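Local coordinates for protein 4-alpha-glucanotransferase (Aquifex aeolicus, PDB 1TZ7) that is an amylomaltase, or disproportionating enzyme, of the 4-alpha-glucanotransferase family, built round a parallel alpha/beta barrel, at residues K211-R214 against Y215-R219. Numbering follows the deposited sequence.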
loop_
_atom_site.group_PDB
_atom_site.type_symbol
_atom_site.label_atom_id
_atom_site.label_comp_id
_atom_site.label_asym_id
_atom_site.label_seq_id
_atom_site.Cartn_x
_atom_site.Cartn_y
_atom_site.Cartn_z
ATOM N N LYS A 211 -6.515 15.761 7.529
ATOM C CA LYS A 211 -5.979 16.418 8.718
ATOM C C LYS A 211 -4.574 15.905 9.047
ATOM O O LYS A 211 -3.691 16.677 9.397
ATOM C CB LYS A 211 -6.913 16.180 9.916
ATOM C CG LYS A 211 -6.844 17.255 10.985
ATOM C CD LYS A 211 -7.768 16.931 12.169
ATOM C CE LYS A 211 -9.214 17.358 11.898
ATOM N NZ LYS A 211 -10.037 16.241 11.354
ATOM N N LEU A 212 -4.381 14.599 8.934
ATOM C CA LEU A 212 -3.096 13.992 9.232
ATOM C C LEU A 212 -2.059 14.407 8.188
ATOM O O LEU A 212 -0.899 14.659 8.513
ATOM C CB LEU A 212 -3.221 12.472 9.264
ATOM C CG LEU A 212 -1.952 11.705 9.653
ATOM C CD1 LEU A 212 -1.585 11.960 11.105
ATOM C CD2 LEU A 212 -2.134 10.215 9.402
ATOM N N ARG A 213 -2.489 14.474 6.938
ATOM C CA ARG A 213 -1.606 14.835 5.840
ATOM C C ARG A 213 -1.115 16.288 5.965
ATOM O O ARG A 213 0.046 16.583 5.693
ATOM C CB ARG A 213 -2.315 14.651 4.505
ATOM C CG ARG A 213 -1.565 15.247 3.368
ATOM C CD ARG A 213 -2.127 14.959 2.015
ATOM N NE ARG A 213 -1.349 15.652 1.009
ATOM C CZ ARG A 213 -0.148 15.274 0.601
ATOM N NH1 ARG A 213 0.494 15.992 -0.303
ATOM N NH2 ARG A 213 0.417 14.167 1.091
ATOM N N ARG A 214 -2.004 17.176 6.375
ATOM C CA ARG A 214 -1.637 18.574 6.593
ATOM C C ARG A 214 -0.601 18.686 7.704
ATOM O O ARG A 214 0.367 19.428 7.589
ATOM C CB ARG A 214 -2.874 19.405 6.947
ATOM C CG ARG A 214 -2.562 20.859 7.286
ATOM C CD ARG A 214 -3.785 21.708 7.586
ATOM N NE ARG A 214 -3.413 23.027 8.090
ATOM C CZ ARG A 214 -4.282 23.965 8.457
ATOM N NH1 ARG A 214 -3.845 25.138 8.906
ATOM N NH2 ARG A 214 -5.590 23.735 8.377
ATOM N N TYR A 215 -0.816 17.944 8.777
ATOM C CA TYR A 215 0.113 17.913 9.888
ATOM C C TYR A 215 1.508 17.469 9.394
ATOM O O TYR A 215 2.518 18.073 9.734
ATOM C CB TYR A 215 -0.409 16.957 10.960
ATOM C CG TYR A 215 0.227 17.115 12.314
ATOM C CD1 TYR A 215 1.321 16.340 12.679
ATOM C CD2 TYR A 215 -0.278 18.022 13.245
ATOM C CE1 TYR A 215 1.909 16.470 13.923
ATOM C CE2 TYR A 215 0.301 18.158 14.496
ATOM C CZ TYR A 215 1.399 17.374 14.829
ATOM O OH TYR A 215 1.990 17.494 16.071
ATOM N N ALA A 216 1.538 16.420 8.582
ATOM C CA ALA A 216 2.793 15.901 8.036
ATOM C C ALA A 216 3.471 16.937 7.123
ATOM O O ALA A 216 4.663 17.196 7.246
ATOM C CB ALA A 216 2.539 14.625 7.278
ATOM N N ARG A 217 2.692 17.520 6.217
ATOM C CA ARG A 217 3.224 18.436 5.194
ATOM C C ARG A 217 3.813 19.722 5.806
ATOM O O ARG A 217 4.826 20.243 5.325
ATOM C CB ARG A 217 2.126 18.805 4.195
ATOM C CG ARG A 217 1.738 17.673 3.245
ATOM C CD ARG A 217 2.591 17.615 1.985
ATOM N NE ARG A 217 3.961 17.282 2.309
ATOM C CZ ARG A 217 5.039 17.901 1.821
ATOM N NH1 ARG A 217 6.243 17.507 2.207
ATOM N NH2 ARG A 217 4.924 18.901 0.950
ATOM N N GLU A 218 3.176 20.224 6.859
ATOM C CA GLU A 218 3.639 21.444 7.527
ATOM C C GLU A 218 4.965 21.211 8.249
ATOM O O GLU A 218 5.680 22.163 8.575
ATOM C CB GLU A 218 2.588 21.942 8.520
ATOM C CG GLU A 218 1.397 22.616 7.865
ATOM C CD GLU A 218 0.445 23.239 8.873
ATOM O OE1 GLU A 218 0.369 22.736 10.019
ATOM O OE2 GLU A 218 -0.227 24.229 8.518
ATOM N N ARG A 219 5.282 19.940 8.500
ATOM C CA ARG A 219 6.544 19.563 9.131
ATOM C C ARG A 219 7.542 18.965 8.104
ATOM O O ARG A 219 8.547 18.374 8.475
ATOM C CB ARG A 219 6.279 18.568 10.275
ATOM C CG ARG A 219 5.638 19.225 11.495
ATOM C CD ARG A 219 4.873 18.281 12.405
ATOM N NE ARG A 219 4.234 19.017 13.499
ATOM C CZ ARG A 219 3.104 19.721 13.381
ATOM N NH1 ARG A 219 2.610 20.362 14.433
ATOM N NH2 ARG A 219 2.461 19.777 12.216
#
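R214 and E218 meet one turn apart in the last turns of helix 192-218, where their side chains form an i to i+4 salt bridge. NE of R214 points its N-H at OE2 of E218, nearly straight at 168° but weak, with 3.4 Å between the two atoms. CG of R214 stands anti to its own N (chi1 176°), and the extended chain carries NE alongside E218; the carboxylate lies at the edge of the guanidinium, its plane almost perpendicular. Closer to the backbone, the aliphatic part of E218 lies against the same turn, its CG 3.4 Å from O of R214.

Beneath these side chains run the main-chain bonds of the helix, from Y215 N to K211 O, from A216 N to L212 O, from R217 N to R213 O (2.9 Å) and from E218 N to R214 O. Y215 packs its CB 3.4 Å from O of L212. One face of its ring is covered by the guanidinium of R219, whose NH2 also donates to Y215 O at 3.0 Å. Beyond the helix, the ring meets Y47 edge-to-face and OH is hydrogen-bonded to D51.

R213 and R217 run side by side in the same direction, CD of R217 sitting over one guanidinium face of R213, 3.5 Å from NH1. The two positive groups are probably eased by D301, which forms a salt bridge with R213 NH1 and a long, weak ion pair with R217 NE; the latter atom also donates to I221 O. Y215 and L212 pack on helix 44-56, placing this part of the helix on the outer layer of the (beta/alpha)8 barrel, just before strand 222-227.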